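Local coordinates for protein L-lactate dehydrogenase (Trichomonas vaginalis, PDB 4UUL) that probably interconverts 2-keto acids and 2-hydroxy acids, pyruvate with L-lactate or oxaloacetate with L-malate, using NADH, as a member of the lactate/malate dehydrogenase superfamily, at residues S122-N130 with A248-L256; S155-V166 with V177-H186. The protein carries 1 engineered substitution. All blocks are in the same frame, centred on the assembly; numbering follows the deposited sequence.

From the N terminus, the chain first lays down the parallel sheet of the nucleotide-binding domain, whose strand 124-127 supplies one side of contact 1. It then leaves that sheet through strand 151-153 and at once enters helix 156-170; strand 177-183 then folds back against that helix in contact 2, the two segments being joined by only ten residues. Only much later does helix 242-257 return to strand 124-127 and close the long loop of contact 1, so contact 2 lies wholly within it. Contact 1 ties the two domains together, while contact 2 is internal to the C-terminal one. Their centres are about 17 Å apart, and Q250 OE1 and N160 ND2 meet at 3.1 Å, probably hydrogen-bonded.

Contact 1: S122-N130 with A248-L256; sequences SVKVLVIGN and AIQHMKAWL
K124 lies along one face of the W255 indole, its CB 3.6 Å from the centroid of the six-membered ring and only 8° off the normal, a CH-pi contact. CG stands opposite the carbonyl carbon and next to the backbone N (chi1 -67°), and from there the extended chain runs across the ring system from the benzene end to the pyrrole end. This brings NZ 2.7 Å from W255 O, a hydrogen bond received above the carbonyl plane. The ammonium also binds G295 O and a water that reaches L256 O, so several acceptors hold the lysine stretched over the ring. The indole itself is driven edge-on into the strand: W255 CH2 comes to 3.3 Å from V125 O.

One turn earlier in the helix, the H251 ring face, A248 and the M252 methyl form a recess, and L126 is the bump that projects into it. Its CD1 sits over the centre of the imidazole, 3.5 Å from the centroid, a CH-pi contact, while its CD2 dips toward A248. A hydrogen bond between H251 NE2 and S152 OG holds the ring. M252, bent at chi2 and chi3, curls back so that CE rests 3.7 Å from L126 CB and also touches K124 O. At the far end, I128 CD1 meets A248 CB at 3.8 Å.

Strand and helix run nearly antiparallel, at 155°, with their axes 9.9 Å apart. A C-terminal-domain helix thus packs on a strand of the Rossmann-type NAD-binding sheet, beside the cofactor site to which I128 belongs in NADH-bound structures of this protein.

Contact 2: S155-V166 with V177-H186; sequences SMLDQNRAYYEV and VHDIIVWGNH
H186 and D158 meet at an angle, the imidazole and carboxylate planes 43° apart. D158 CG lies opposite its carbonyl carbon, beside the backbone N (chi1 -48°), which carries the carboxylate toward H186. The hydrogen bond from H186 NE2 to D158 OD1 is short, 2.6 Å, with an N-H...O angle of 161°; it leaves in the plane of the ring but arrives from above the carboxylate plane. H186, the predicted proton acceptor, is gripped from its other nitrogen too, where ND1 bonds D132 OD1.

Further along, V182 pushes CG2 against the helix backbone, 3.8 Å from Q159 N. The Y163 ring slides past I180, whose CD1 stands over its centre, 4.0 Å from the centroid, a CH-pi contact; V177 O lies at the ring edge, 3.3 Å from Y163 CE1. The phenol oxygen accepts a weak bond from I180 N and donates to a water that binds I180 O. V166 and I180 reach toward each other tip to tip, while I180 CG2 rests on A162 CB.

Helix 156-170 therefore lies over one side of strand 177-183, which pairs with strands 191-193 and 198-201 in an antiparallel sheet. F221 of helix 214-236 packs on A162 and V166, M156 meets helix 242-257, and R161 forms a salt bridge with D58 of the second subunit.

Contact 1: S122-N130 with A248-L256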
loop_
_atom_site.group_PDB
_atom_site.type_symbol
_atom_site.label_atom_id
_atom_site.label_comp_id
_atom_site.label_asym_id
_atom_site.label_seq_id
_atom_site.Cartn_x
_atom_site.Cartn_y
_atom_site.Cartn_z
ATOM N N SER B 122 -7.696 -26.760 0.005
ATOM C CA SER B 122 -7.748 -25.886 -1.157
ATOM C C SER B 122 -6.777 -24.726 -1.086
ATOM O O SER B 122 -6.736 -23.879 -1.978
ATOM C CB SER B 122 -9.154 -25.356 -1.341
ATOM O OG SER B 122 -9.626 -24.824 -0.115
ATOM N N VAL B 123 -5.968 -24.683 -0.040
ATOM C CA VAL B 123 -5.094 -23.523 0.171
ATOM C C VAL B 123 -4.208 -23.225 -1.044
ATOM O O VAL B 123 -3.623 -24.134 -1.633
ATOM C CB VAL B 123 -4.209 -23.699 1.465
ATOM C CG1 VAL B 123 -3.240 -24.881 1.317
ATOM C CG2 VAL B 123 -3.473 -22.426 1.889
ATOM N N LYS B 124 -4.047 -21.952 -1.366
ATOM C CA LYS B 124 -3.116 -21.514 -2.381
ATOM C C LYS B 124 -1.922 -20.824 -1.693
ATOM O O LYS B 124 -2.060 -19.753 -1.084
ATOM C CB LYS B 124 -3.811 -20.581 -3.403
ATOM C CG LYS B 124 -4.849 -21.346 -4.219
ATOM C CD LYS B 124 -5.539 -20.604 -5.311
ATOM C CE LYS B 124 -6.187 -21.621 -6.253
ATOM N NZ LYS B 124 -6.757 -21.012 -7.389
ATOM N N VAL B 125 -0.763 -21.434 -1.832
ATOM C CA VAL B 125 0.441 -21.055 -1.142
ATOM C C VAL B 125 1.389 -20.410 -2.155
ATOM O O VAL B 125 1.872 -21.053 -3.073
ATOM C CB VAL B 125 1.144 -22.281 -0.520
ATOM C CG1 VAL B 125 2.386 -21.878 0.242
ATOM C CG2 VAL B 125 0.174 -23.053 0.337
ATOM N N LEU B 126 1.636 -19.114 -1.960
ATOM C CA LEU B 126 2.557 -18.333 -2.758
ATOM C C LEU B 126 3.847 -18.110 -1.979
ATOM O O LEU B 126 3.863 -17.429 -0.952
ATOM C CB LEU B 126 1.935 -17.002 -3.116
ATOM C CG LEU B 126 2.832 -16.044 -3.900
ATOM C CD1 LEU B 126 3.404 -16.683 -5.173
ATOM C CD2 LEU B 126 2.080 -14.774 -4.246
ATOM N N VAL B 127 4.930 -18.685 -2.473
ATOM C CA VAL B 127 6.233 -18.593 -1.822
ATOM C C VAL B 127 7.006 -17.421 -2.387
ATOM O O VAL B 127 7.236 -17.305 -3.597
ATOM C CB VAL B 127 7.016 -19.903 -2.004
ATOM C CG1 VAL B 127 8.328 -19.819 -1.268
ATOM C CG2 VAL B 127 6.175 -21.061 -1.535
ATOM N N ILE B 128 7.389 -16.510 -1.485
ATOM C CA ILE B 128 8.059 -15.278 -1.817
ATOM C C ILE B 128 9.457 -15.228 -1.249
ATOM O O ILE B 128 10.398 -14.825 -1.952
ATOM C CB ILE B 128 7.236 -14.089 -1.334
ATOM C CG1 ILE B 128 5.861 -14.105 -2.046
ATOM C CG2 ILE B 128 7.951 -12.762 -1.559
ATOM C CD1 ILE B 128 4.797 -13.301 -1.407
ATOM N N GLY B 129 9.630 -15.647 -0.014
ATOM C CA GLY B 129 10.951 -15.612 0.625
ATOM C C GLY B 129 11.973 -16.435 -0.149
ATOM O O GLY B 129 11.698 -17.522 -0.609
ATOM N N ASN B 130 13.156 -15.873 -0.257
ATOM C CA ASN B 130 14.167 -16.528 -1.035
ATOM C C ASN B 130 14.945 -17.600 -0.275
ATOM O O ASN B 130 15.061 -17.582 0.951
ATOM C CB ASN B 130 15.082 -15.525 -1.711
ATOM C CG ASN B 130 14.505 -15.024 -3.051
ATOM O OD1 ASN B 130 13.927 -15.789 -3.892
ATOM N ND2 ASN B 130 14.642 -13.729 -3.247
ATOM N N ALA B 248 3.132 -9.655 -5.691
ATOM C CA ALA B 248 2.525 -10.724 -4.927
ATOM C C ALA B 248 1.008 -10.720 -5.005
ATOM O O ALA B 248 0.366 -11.757 -5.216
ATOM C CB ALA B 248 2.997 -10.720 -3.503
ATOM N N ILE B 249 0.421 -9.572 -4.764
ATOM C CA ILE B 249 -1.025 -9.423 -4.890
ATOM C C ILE B 249 -1.475 -9.743 -6.294
ATOM O O ILE B 249 -2.444 -10.479 -6.481
ATOM C CB ILE B 249 -1.486 -8.028 -4.453
ATOM C CG1 ILE B 249 -1.269 -7.904 -2.932
ATOM C CG2 ILE B 249 -2.963 -7.749 -4.830
ATOM C CD1 ILE B 249 -1.462 -6.527 -2.426
ATOM N N GLN B 250 -0.759 -9.217 -7.279
ATOM C CA GLN B 250 -1.078 -9.451 -8.681
ATOM C C GLN B 250 -1.101 -10.966 -9.008
ATOM O O GLN B 250 -2.036 -11.496 -9.614
ATOM C CB GLN B 250 -0.036 -8.749 -9.540
ATOM C CG GLN B 250 -0.238 -8.915 -11.032
ATOM C CD GLN B 250 0.638 -7.995 -11.827
ATOM O OE1 GLN B 250 1.656 -7.465 -11.326
ATOM N NE2 GLN B 250 0.276 -7.785 -13.073
ATOM N N HIS B 251 -0.096 -11.686 -8.536
ATOM C CA HIS B 251 -0.028 -13.124 -8.742
ATOM C C HIS B 251 -1.169 -13.816 -8.037
ATOM O O HIS B 251 -1.879 -14.635 -8.636
ATOM C CB HIS B 251 1.328 -13.621 -8.203
ATOM C CG HIS B 251 1.559 -15.100 -8.280
ATOM N ND1 HIS B 251 2.696 -15.658 -8.816
ATOM C CD2 HIS B 251 0.845 -16.146 -7.764
ATOM C CE1 HIS B 251 2.661 -16.958 -8.675
ATOM N NE2 HIS B 251 1.558 -17.290 -8.023
ATOM N N MET B 252 -1.369 -13.525 -6.750
ATOM C CA MET B 252 -2.424 -14.206 -6.010
ATOM C C MET B 252 -3.812 -13.909 -6.595
ATOM O O MET B 252 -4.640 -14.815 -6.684
ATOM C CB MET B 252 -2.365 -13.869 -4.534
ATOM C CG MET B 252 -3.320 -14.732 -3.686
ATOM S SD MET B 252 -2.836 -16.461 -3.560
ATOM C CE MET B 252 -1.600 -16.334 -2.242
ATOM N N LYS B 253 -4.081 -12.665 -6.972
ATOM C CA LYS B 253 -5.378 -12.337 -7.522
ATOM C C LYS B 253 -5.635 -13.090 -8.828
ATOM O O LYS B 253 -6.744 -13.597 -9.062
ATOM C CB LYS B 253 -5.459 -10.814 -7.713
ATOM C CG LYS B 253 -6.869 -10.318 -8.019
ATOM C CD LYS B 253 -6.891 -8.824 -8.185
ATOM C CE LYS B 253 -8.293 -8.314 -8.388
ATOM N NZ LYS B 253 -8.288 -6.828 -8.274
ATOM N N ALA B 254 -4.608 -13.182 -9.670
ATOM C CA ALA B 254 -4.717 -13.966 -10.896
ATOM C C ALA B 254 -4.960 -15.457 -10.571
ATOM O O ALA B 254 -5.792 -16.100 -11.207
ATOM C CB ALA B 254 -3.470 -13.843 -11.709
ATOM N N TRP B 255 -4.231 -15.986 -9.605
ATOM C CA TRP B 255 -4.364 -17.385 -9.199
ATOM C C TRP B 255 -5.754 -17.693 -8.678
ATOM O O TRP B 255 -6.303 -18.780 -8.895
ATOM C CB TRP B 255 -3.301 -17.714 -8.148
ATOM C CG TRP B 255 -3.053 -19.149 -7.905
ATOM C CD1 TRP B 255 -3.546 -20.224 -8.585
ATOM C CD2 TRP B 255 -2.179 -19.669 -6.893
ATOM N NE1 TRP B 255 -3.033 -21.384 -8.030
ATOM C CE2 TRP B 255 -2.170 -21.068 -7.029
ATOM C CE3 TRP B 255 -1.395 -19.074 -5.899
ATOM C CZ2 TRP B 255 -1.396 -21.880 -6.210
ATOM C CZ3 TRP B 255 -0.628 -19.876 -5.070
ATOM C CH2 TRP B 255 -0.631 -21.277 -5.240
ATOM N N LEU B 256 -6.347 -16.744 -7.961
ATOM C CA LEU B 256 -7.635 -16.964 -7.351
ATOM C C LEU B 256 -8.775 -16.896 -8.368
ATOM O O LEU B 256 -9.692 -17.724 -8.278
ATOM C CB LEU B 256 -7.889 -15.963 -6.219
ATOM C CG LEU B 256 -7.151 -16.193 -4.910
ATOM C CD1 LEU B 256 -7.210 -14.963 -4.014
ATOM C CD2 LEU B 256 -7.688 -17.391 -4.166
HETATM O O HOH W 1 -9.493 -20.146 -6.756
#

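Contact 2: S155-V166 with V177-H186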
loop_
_atom_site.group_PDB
_atom_site.type_symbol
_atom_site.label_atom_id
_atom_site.label_comp_id
_atom_site.label_asym_id
_atom_site.label_seq_id
_atom_site.Cartn_x
_atom_site.Cartn_y
_atom_site.Cartn_z
ATOM N N SER B 155 7.519 -14.924 -9.490
ATOM C CA SER B 155 8.448 -14.398 -10.495
ATOM C C SER B 155 7.898 -13.103 -11.137
ATOM O O SER B 155 8.612 -12.485 -11.919
ATOM C CB SER B 155 8.821 -15.476 -11.514
ATOM O OG SER B 155 7.677 -15.981 -12.065
ATOM N N MET B 156 6.739 -12.617 -10.676
ATOM C CA MET B 156 6.182 -11.417 -11.329
ATOM C C MET B 156 6.928 -10.105 -11.060
ATOM O O MET B 156 6.799 -9.182 -11.843
ATOM C CB MET B 156 4.696 -11.218 -10.979
ATOM C CG MET B 156 3.784 -12.003 -11.907
ATOM S SD MET B 156 3.880 -11.568 -13.639
ATOM C CE MET B 156 3.481 -9.823 -13.522
ATOM N N LEU B 157 7.687 -10.004 -9.972
ATOM C CA LEU B 157 8.493 -8.819 -9.786
ATOM C C LEU B 157 9.483 -8.676 -10.926
ATOM O O LEU B 157 9.668 -7.570 -11.469
ATOM C CB LEU B 157 9.221 -8.813 -8.450
ATOM C CG LEU B 157 10.153 -7.659 -8.133
ATOM C CD1 LEU B 157 9.446 -6.292 -8.266
ATOM C CD2 LEU B 157 10.784 -7.833 -6.791
ATOM N N ASP B 158 10.148 -9.766 -11.269
ATOM C CA ASP B 158 11.107 -9.711 -12.354
ATOM C C ASP B 158 10.451 -9.449 -13.706
ATOM O O ASP B 158 10.980 -8.695 -14.536
ATOM C CB ASP B 158 11.882 -11.012 -12.403
ATOM C CG ASP B 158 12.378 -11.388 -11.056
ATOM O OD1 ASP B 158 11.607 -12.002 -10.225
ATOM O OD2 ASP B 158 13.564 -11.073 -10.852
ATOM N N GLN B 159 9.270 -10.027 -13.911
ATOM C CA GLN B 159 8.538 -9.735 -15.126
ATOM C C GLN B 159 8.188 -8.249 -15.220
ATOM O O GLN B 159 8.366 -7.628 -16.263
ATOM C CB GLN B 159 7.266 -10.595 -15.245
ATOM C CG GLN B 159 6.489 -10.236 -16.482
ATOM C CD GLN B 159 5.323 -11.152 -16.776
ATOM O OE1 GLN B 159 5.520 -12.363 -16.839
ATOM N NE2 GLN B 159 4.167 -10.610 -17.079
ATOM N N ASN B 160 7.670 -7.681 -14.144
ATOM C CA ASN B 160 7.297 -6.274 -14.114
ATOM C C ASN B 160 8.513 -5.397 -14.368
ATOM O O ASN B 160 8.418 -4.415 -15.130
ATOM C CB ASN B 160 6.559 -5.909 -12.821
ATOM C CG ASN B 160 5.161 -6.461 -12.796
ATOM O OD1 ASN B 160 4.544 -6.695 -13.835
ATOM N ND2 ASN B 160 4.629 -6.618 -11.610
ATOM N N ARG B 161 9.640 -5.721 -13.740
ATOM C CA ARG B 161 10.865 -4.989 -13.990
ATOM C C ARG B 161 11.214 -5.011 -15.464
ATOM O O ARG B 161 11.651 -4.001 -16.045
ATOM C CB ARG B 161 12.041 -5.534 -13.202
ATOM C CG ARG B 161 11.998 -5.196 -11.757
ATOM C CD ARG B 161 13.023 -5.928 -10.968
ATOM N NE ARG B 161 13.101 -5.475 -9.592
ATOM C CZ ARG B 161 13.635 -6.158 -8.605
ATOM N NH1 ARG B 161 14.078 -7.416 -8.828
ATOM N NH2 ARG B 161 13.648 -5.604 -7.424
ATOM N N ALA B 162 11.112 -6.195 -16.066
ATOM C CA ALA B 162 11.488 -6.353 -17.463
ATOM C C ALA B 162 10.577 -5.584 -18.391
ATOM O O ALA B 162 11.039 -4.946 -19.348
ATOM C CB ALA B 162 11.486 -7.830 -17.830
ATOM N N TYR B 163 9.277 -5.579 -18.089
ATOM C CA TYR B 163 8.362 -4.798 -18.914
ATOM C C TYR B 163 8.671 -3.306 -18.880
ATOM O O TYR B 163 8.672 -2.655 -19.927
ATOM C CB TYR B 163 6.893 -5.023 -18.493
ATOM C CG TYR B 163 6.177 -6.105 -19.283
ATOM C CD1 TYR B 163 5.500 -5.818 -20.457
ATOM C CD2 TYR B 163 6.178 -7.433 -18.853
ATOM C CE1 TYR B 163 4.863 -6.816 -21.169
ATOM C CE2 TYR B 163 5.540 -8.445 -19.545
ATOM C CZ TYR B 163 4.866 -8.115 -20.714
ATOM O OH TYR B 163 4.223 -9.087 -21.440
ATOM N N TYR B 164 8.912 -2.775 -17.703
ATOM C CA TYR B 164 9.173 -1.349 -17.658
ATOM C C TYR B 164 10.466 -1.013 -18.400
ATOM O O TYR B 164 10.534 -0.042 -19.157
ATOM C CB TYR B 164 9.210 -0.891 -16.214
ATOM C CG TYR B 164 9.056 0.640 -16.180
ATOM C CD1 TYR B 164 10.161 1.457 -16.314
ATOM C CD2 TYR B 164 7.776 1.253 -16.032
ATOM C CE1 TYR B 164 10.075 2.842 -16.305
ATOM C CE2 TYR B 164 7.652 2.657 -16.023
ATOM C CZ TYR B 164 8.787 3.434 -16.162
ATOM O OH TYR B 164 8.644 4.778 -16.131
ATOM N N GLU B 165 11.491 -1.847 -18.250
ATOM C CA GLU B 165 12.753 -1.567 -18.882
ATOM C C GLU B 165 12.595 -1.580 -20.394
ATOM O O GLU B 165 13.099 -0.719 -21.084
ATOM C CB GLU B 165 13.798 -2.583 -18.412
ATOM C CG GLU B 165 15.045 -2.669 -19.206
ATOM C CD GLU B 165 15.857 -1.356 -19.210
ATOM O OE1 GLU B 165 15.665 -0.504 -18.307
ATOM O OE2 GLU B 165 16.689 -1.172 -20.132
ATOM N N VAL B 166 11.923 -2.593 -20.922
ATOM C CA VAL B 166 11.803 -2.715 -22.360
ATOM C C VAL B 166 10.916 -1.634 -22.926
ATOM O O VAL B 166 11.242 -1.043 -23.950
ATOM C CB VAL B 166 11.293 -4.120 -22.753
ATOM C CG1 VAL B 166 10.946 -4.154 -24.239
ATOM C CG2 VAL B 166 12.354 -5.160 -22.382
ATOM N N VAL B 177 3.658 -3.489 -24.967
ATOM C CA VAL B 177 4.669 -4.547 -25.066
ATOM C C VAL B 177 3.949 -5.810 -24.639
ATOM O O VAL B 177 3.081 -5.749 -23.788
ATOM C CB VAL B 177 5.867 -4.263 -24.170
ATOM C CG1 VAL B 177 6.913 -5.365 -24.271
ATOM C CG2 VAL B 177 6.474 -2.912 -24.518
ATOM N N HIS B 178 4.309 -6.933 -25.247
ATOM C CA HIS B 178 3.608 -8.193 -25.057
ATOM C C HIS B 178 4.582 -9.351 -25.008
ATOM O O HIS B 178 5.560 -9.365 -25.736
ATOM C CB HIS B 178 2.646 -8.418 -26.235
ATOM C CG HIS B 178 1.694 -7.293 -26.429
ATOM N ND1 HIS B 178 0.519 -7.172 -25.717
ATOM C CD2 HIS B 178 1.763 -6.209 -27.231
ATOM C CE1 HIS B 178 -0.105 -6.062 -26.091
ATOM N NE2 HIS B 178 0.633 -5.461 -27.008
ATOM N N ASP B 179 4.259 -10.322 -24.175
ATOM C CA ASP B 179 4.901 -11.642 -24.187
ATOM C C ASP B 179 6.362 -11.640 -23.788
ATOM O O ASP B 179 7.136 -12.475 -24.266
ATOM C CB ASP B 179 4.695 -12.340 -25.534
ATOM C CG ASP B 179 3.252 -12.615 -25.813
ATOM O OD1 ASP B 179 2.475 -12.863 -24.869
ATOM O OD2 ASP B 179 2.881 -12.558 -26.996
ATOM N N ILE B 180 6.741 -10.777 -22.862
ATOM C CA ILE B 180 7.994 -10.942 -22.109
ATOM C C ILE B 180 7.796 -12.036 -21.060
ATOM O O ILE B 180 6.769 -12.068 -20.397
ATOM C CB ILE B 180 8.418 -9.626 -21.437
ATOM C CG1 ILE B 180 8.737 -8.580 -22.502
ATOM C CG2 ILE B 180 9.580 -9.865 -20.481
ATOM C CD1 ILE B 180 9.064 -7.215 -21.914
ATOM N N ILE B 181 8.777 -12.937 -20.914
ATOM C CA ILE B 181 8.623 -14.045 -19.988
ATOM C C ILE B 181 9.880 -14.179 -19.144
ATOM O O ILE B 181 10.991 -14.033 -19.658
ATOM C CB ILE B 181 8.437 -15.373 -20.755
ATOM C CG1 ILE B 181 7.299 -15.259 -21.772
ATOM C CG2 ILE B 181 8.247 -16.539 -19.776
ATOM C CD1 ILE B 181 7.325 -16.386 -22.772
ATOM N N VAL B 182 9.695 -14.507 -17.864
ATOM C CA VAL B 182 10.813 -14.858 -17.003
ATOM C C VAL B 182 10.694 -16.356 -16.720
ATOM O O VAL B 182 9.667 -16.806 -16.219
ATOM C CB VAL B 182 10.759 -14.044 -15.689
ATOM C CG1 VAL B 182 11.702 -14.602 -14.767
ATOM C CG2 VAL B 182 11.023 -12.594 -16.013
ATOM N N TRP B 183 11.699 -17.127 -17.137
ATOM C CA TRP B 183 11.631 -18.576 -17.004
ATOM C C TRP B 183 12.624 -19.084 -15.939
ATOM O O TRP B 183 13.712 -18.515 -15.781
ATOM C CB TRP B 183 12.034 -19.294 -18.304
ATOM C CG TRP B 183 11.363 -18.966 -19.589
ATOM C CD1 TRP B 183 11.596 -17.887 -20.389
ATOM C CD2 TRP B 183 10.446 -19.802 -20.302
ATOM N NE1 TRP B 183 10.876 -17.998 -21.556
ATOM C CE2 TRP B 183 10.164 -19.172 -21.531
ATOM C CE3 TRP B 183 9.828 -21.029 -20.011
ATOM C CZ2 TRP B 183 9.316 -19.734 -22.473
ATOM C CZ3 TRP B 183 9.024 -21.611 -20.983
ATOM C CH2 TRP B 183 8.768 -20.953 -22.178
ATOM N N GLY B 184 12.280 -20.203 -15.322
ATOM C CA GLY B 184 13.256 -20.958 -14.565
ATOM C C GLY B 184 13.359 -20.538 -13.129
ATOM O O GLY B 184 12.354 -20.327 -12.430
ATOM N N ASN B 185 14.595 -20.446 -12.675
ATOM C CA ASN B 185 14.938 -20.100 -11.284
ATOM C C ASN B 185 15.052 -18.597 -11.130
ATOM O O ASN B 185 15.268 -17.889 -12.040
ATOM C CB ASN B 185 16.279 -20.741 -10.922
ATOM C CG ASN B 185 16.503 -20.880 -9.432
ATOM O OD1 ASN B 185 15.603 -20.528 -8.625
ATOM N ND2 ASN B 185 17.704 -21.332 -9.040
ATOM N N HIS B 186 15.053 -18.149 -9.898
ATOM C CA HIS B 186 15.758 -16.849 -9.506
ATOM C C HIS B 186 17.232 -17.018 -9.451
ATOM O O HIS B 186 17.747 -18.126 -9.653
ATOM C CB HIS B 186 15.260 -16.357 -8.195
ATOM C CG HIS B 186 13.998 -15.577 -8.400
ATOM N ND1 HIS B 186 12.780 -15.980 -7.916
ATOM C CD2 HIS B 186 13.753 -14.444 -9.109
ATOM C CE1 HIS B 186 11.860 -15.082 -8.227
ATOM N NE2 HIS B 186 12.409 -14.195 -9.034
HETATM O O HOH W 2 4.040 -11.517 -20.530
#